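Side-chain contact in putative TetR-family transcriptional regulator (Rhodococcus sp., PDB 2G3B), which probably binds cis-regulatory DNA through a predicted helix-turn-helix motif and acts as a transcription factor, probably a repressor: residues R63-E68 with P92-N97. Sequence-based numbering, arbitrary orientation.
Sequences RAYRSE and PEVVEN
The ring of Tyr-65 carries the contact, with Val-94 on one face and Glu-93 at its edge. Methyl CG2 of Val-94 stands 3.5 Å from the centroid of the Tyr-65 ring and only 10° off the ring normal, which places it over the middle of the face and defines a CH-pi contact. Its distances to the six ring carbons differ little, as expected of a group centred on the ring rather than resting on one bond. With CG1 of Val-94 anti to the backbone N, CG2 is the branch set over the Tyr-65 ring.

At the far edge, Tyr-65 OH donates to Glu-93 OE2 over 2.7 Å. OE2 lies near the ring plane, yet the hydroxyl meets it from above the carboxylate, 39° out of that plane; ring and carboxylate planes are 67° apart. Beyond CG the Glu-93 chain is extended, and its CB also approaches Tyr-65 OH, at 3.3 Å. A water completes the polar end: it donates to Tyr-65 OH over 2.9 Å and accepts from Glu-93 N over 3.0 Å, bridging the hydroxyl to backbone in the first turn of helix 92-110. A phenylalanine here would probably leave Glu-93 OE2 without its phenolic donor and take one acceptor from the bridging water.

The contact thus joins the last turn of helix 47-66 to the start of helix 92-110, with Tyr-65 CA and Val-94 CA 7.8 Å apart. Helix 47-66 follows the predicted helix-turn-helix and, as in other TetR-family regulators, links the DNA-binding part to the helical C-terminal part, where helix 92-110 lies. Gln-89 and Arg-91, in the loop leading into helix 92-110, also touch Tyr-65. Farther along the interface Asn-97 packs on Ile-58 and Ala-62 of helix 47-66, while Glu-96 reaches Thr-14 of helix 2-23.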
ATOM      1  N   ARG A  63     -14.097   9.747   4.668  1.00 43.93           N
ATOM      2  CA  ARG A  63     -14.346  10.570   5.859  1.00 45.03           C
ATOM      3  C   ARG A  63     -15.698  10.358   6.521  1.00 45.89           C
ATOM      4  O   ARG A  63     -15.754  10.271   7.747  1.00 46.52           O
ATOM      5  CB  ARG A  63     -14.108  12.045   5.594  1.00 44.27           C
ATOM      6  CG  ARG A  63     -13.846  12.822   6.894  1.00 48.06           C
ATOM      7  CD  ARG A  63     -13.319  14.211   6.659  1.00 51.56           C
ATOM      8  NE  ARG A  63     -14.133  14.947   5.701  1.00 56.30           N
ATOM      9  CZ  ARG A  63     -13.818  15.161   4.426  1.00 56.50           C
ATOM     10  NH1 ARG A  63     -12.659  14.720   3.922  1.00 52.96           N
ATOM     11  NH2 ARG A  63     -14.680  15.830   3.659  1.00 56.25           N
ATOM     12  N   ALA A  64     -16.775  10.277   5.736  1.00 46.33           N
ATOM     13  CA  ALA A  64     -18.093   9.909   6.272  1.00 46.58           C
ATOM     14  C   ALA A  64     -18.079   8.564   7.036  1.00 47.10           C
ATOM     15  O   ALA A  64     -18.758   8.431   8.062  1.00 46.63           O
ATOM     16  CB  ALA A  64     -19.133   9.864   5.157  1.00 47.24           C
ATOM     17  N   TYR A  65     -17.355   7.558   6.524  1.00 46.08           N
ATOM     18  CA  TYR A  65     -17.262   6.274   7.232  1.00 45.96           C
ATOM     19  C   TYR A  65     -16.292   6.391   8.426  1.00 45.87           C
ATOM     20  O   TYR A  65     -16.456   5.677   9.419  1.00 45.38           O
ATOM     21  CB  TYR A  65     -16.869   5.119   6.296  1.00 46.53           C
ATOM     22  CG  TYR A  65     -17.970   4.754   5.283  1.00 47.31           C
ATOM     23  CD1 TYR A  65     -17.986   5.309   4.001  1.00 46.80           C
ATOM     24  CD2 TYR A  65     -18.981   3.857   5.618  1.00 48.73           C
ATOM     25  CE1 TYR A  65     -18.989   4.981   3.072  1.00 44.61           C
ATOM     26  CE2 TYR A  65     -19.995   3.510   4.696  1.00 46.55           C
ATOM     27  CZ  TYR A  65     -19.995   4.089   3.427  1.00 47.43           C
ATOM     28  OH  TYR A  65     -21.012   3.762   2.527  1.00 47.41           O
ATOM     29  N   ARG A  66     -15.306   7.300   8.335  1.00 44.91           N
ATOM     30  CA  ARG A  66     -14.352   7.513   9.436  1.00 45.49           C
ATOM     31  C   ARG A  66     -14.984   8.148  10.685  1.00 47.17           C
ATOM     32  O   ARG A  66     -14.476   7.997  11.829  1.00 47.10           O
ATOM     33  CB  ARG A  66     -13.178   8.363   8.964  1.00 44.79           C
ATOM     34  CG  ARG A  66     -12.289   7.596   8.069  1.00 41.35           C
ATOM     35  CD  ARG A  66     -10.954   8.265   7.893  1.00 43.22           C
ATOM     36  NE  ARG A  66     -10.959   9.542   7.180  1.00 41.14           N
ATOM     37  CZ  ARG A  66     -10.637   9.689   5.889  1.00 42.15           C
ATOM     38  NH1 ARG A  66     -10.309   8.639   5.149  1.00 42.00           N
ATOM     39  NH2 ARG A  66     -10.617  10.891   5.347  1.00 37.68           N
ATOM     40  N   SER A  67     -16.063   8.891  10.471  1.00 48.58           N
ATOM     41  CA  SER A  67     -16.724   9.589  11.570  1.00 50.48           C
ATOM     42  C   SER A  67     -18.114   9.022  11.883  1.00 51.86           C
ATOM     43  O   SER A  67     -18.813   9.527  12.777  1.00 51.81           O
ATOM     44  CB  SER A  67     -16.782  11.104  11.286  1.00 51.48           C
ATOM     45  OG  SER A  67     -17.365  11.374  10.008  1.00 49.68           O
ATOM     46  N   GLU A  68     -18.514   7.952  11.187  1.00 52.67           N
ATOM     47  CA  GLU A  68     -19.840   7.349  11.408  1.00 55.28           C
ATOM     48  C   GLU A  68     -20.050   6.968  12.882  1.00 55.81           C
ATOM     49  O   GLU A  68     -19.274   6.182  13.442  1.00 56.18           O
ATOM     50  CB  GLU A  68     -20.063   6.138  10.497  1.00 54.73           C
ATOM     51  CG  GLU A  68     -21.529   5.649  10.466  1.00 56.96           C
ATOM     52  CD  GLU A  68     -21.738   4.437   9.543  1.00 57.85           C
ATOM     53  OE1 GLU A  68     -20.732   3.814   9.145  1.00 60.66           O
ATOM     54  OE2 GLU A  68     -22.907   4.108   9.209  1.00 59.12           O
ATOM     55  N   PRO A  92     -20.167  -2.144   0.364  1.00 36.91           N
ATOM     56  CA  PRO A  92     -19.821  -1.920  -1.037  1.00 36.33           C
ATOM     57  C   PRO A  92     -19.077  -0.626  -1.301  1.00 36.66           C
ATOM     58  O   PRO A  92     -18.079  -0.661  -2.035  1.00 37.67           O
ATOM     59  CB  PRO A  92     -21.201  -1.969  -1.784  1.00 36.96           C
ATOM     60  CG  PRO A  92     -22.123  -2.671  -0.813  1.00 37.55           C
ATOM     61  CD  PRO A  92     -21.576  -2.480   0.586  1.00 36.25           C
ATOM     62  N   GLU A  93     -19.532   0.495  -0.720  1.00 36.59           N
ATOM     63  CA  GLU A  93     -18.863   1.772  -0.907  1.00 37.00           C
ATOM     64  C   GLU A  93     -17.448   1.813  -0.357  1.00 36.56           C
ATOM     65  O   GLU A  93     -16.570   2.421  -0.967  1.00 36.02           O
ATOM     66  CB  GLU A  93     -19.619   2.933  -0.292  1.00 36.53           C
ATOM     67  CG  GLU A  93     -20.852   3.398  -1.098  1.00 40.07           C
ATOM     68  CD  GLU A  93     -21.197   4.833  -0.758  1.00 45.10           C
ATOM     69  OE1 GLU A  93     -21.883   5.456  -1.568  1.00 43.55           O
ATOM     70  OE2 GLU A  93     -20.754   5.354   0.316  1.00 49.05           O
ATOM     71  N   VAL A  94     -17.241   1.213   0.817  1.00 36.09           N
ATOM     72  CA  VAL A  94     -15.921   1.180   1.434  1.00 34.33           C
ATOM     73  C   VAL A  94     -14.976   0.345   0.607  1.00 33.89           C
ATOM     74  O   VAL A  94     -13.813   0.710   0.453  1.00 31.96           O
ATOM     75  CB  VAL A  94     -15.996   0.705   2.938  1.00 35.85           C
ATOM     76  CG1 VAL A  94     -14.614   0.550   3.570  1.00 33.35           C
ATOM     77  CG2 VAL A  94     -16.824   1.724   3.774  1.00 36.04           C
ATOM     78  N   VAL A  95     -15.473  -0.770   0.047  1.00 33.04           N
ATOM     79  CA  VAL A  95     -14.621  -1.639  -0.767  1.00 33.83           C
ATOM     80  C   VAL A  95     -14.237  -0.861  -2.019  1.00 34.20           C
ATOM     81  O   VAL A  95     -13.070  -0.849  -2.464  1.00 31.61           O
ATOM     82  CB  VAL A  95     -15.361  -2.968  -1.155  1.00 32.64           C
ATOM     83  CG1 VAL A  95     -14.654  -3.706  -2.285  1.00 35.03           C
ATOM     84  CG2 VAL A  95     -15.473  -3.882   0.072  1.00 37.38           C
ATOM     85  N   GLU A  96     -15.250  -0.268  -2.646  1.00 34.42           N
ATOM     86  CA  GLU A  96     -14.973   0.512  -3.856  1.00 32.07           C
ATOM     87  C   GLU A  96     -13.999   1.653  -3.596  1.00 31.19           C
ATOM     88  O   GLU A  96     -13.080   1.860  -4.383  1.00 31.40           O
ATOM     89  CB  GLU A  96     -16.256   1.027  -4.465  1.00 32.50           C
ATOM     90  CG  GLU A  96     -15.963   1.648  -5.831  1.00 33.34           C
ATOM     91  CD  GLU A  96     -17.134   2.358  -6.367  1.00 33.66           C
ATOM     92  OE1 GLU A  96     -17.408   3.470  -5.887  1.00 31.54           O
ATOM     93  OE2 GLU A  96     -17.818   1.776  -7.226  1.00 32.10           O
ATOM     94  N   ASN A  97     -14.193   2.423  -2.534  1.00 30.42           N
ATOM     95  CA  ASN A  97     -13.276   3.535  -2.230  1.00 32.15           C
ATOM     96  C   ASN A  97     -11.857   3.004  -2.126  1.00 32.57           C
ATOM     97  O   ASN A  97     -10.913   3.613  -2.587  1.00 30.51           O
ATOM     98  CB  ASN A  97     -13.496   4.085  -0.787  1.00 32.93           C
ATOM     99  CG  ASN A  97     -14.535   5.167  -0.725  1.00 37.44           C
ATOM    100  OD1 ASN A  97     -14.971   5.693  -1.775  1.00 35.64           O
ATOM    101  ND2 ASN A  97     -14.957   5.534   0.530  1.00 37.71           N
TER
HETATM  102  O   HOH W   1     -21.492   1.103   1.483  1.00 45.82           O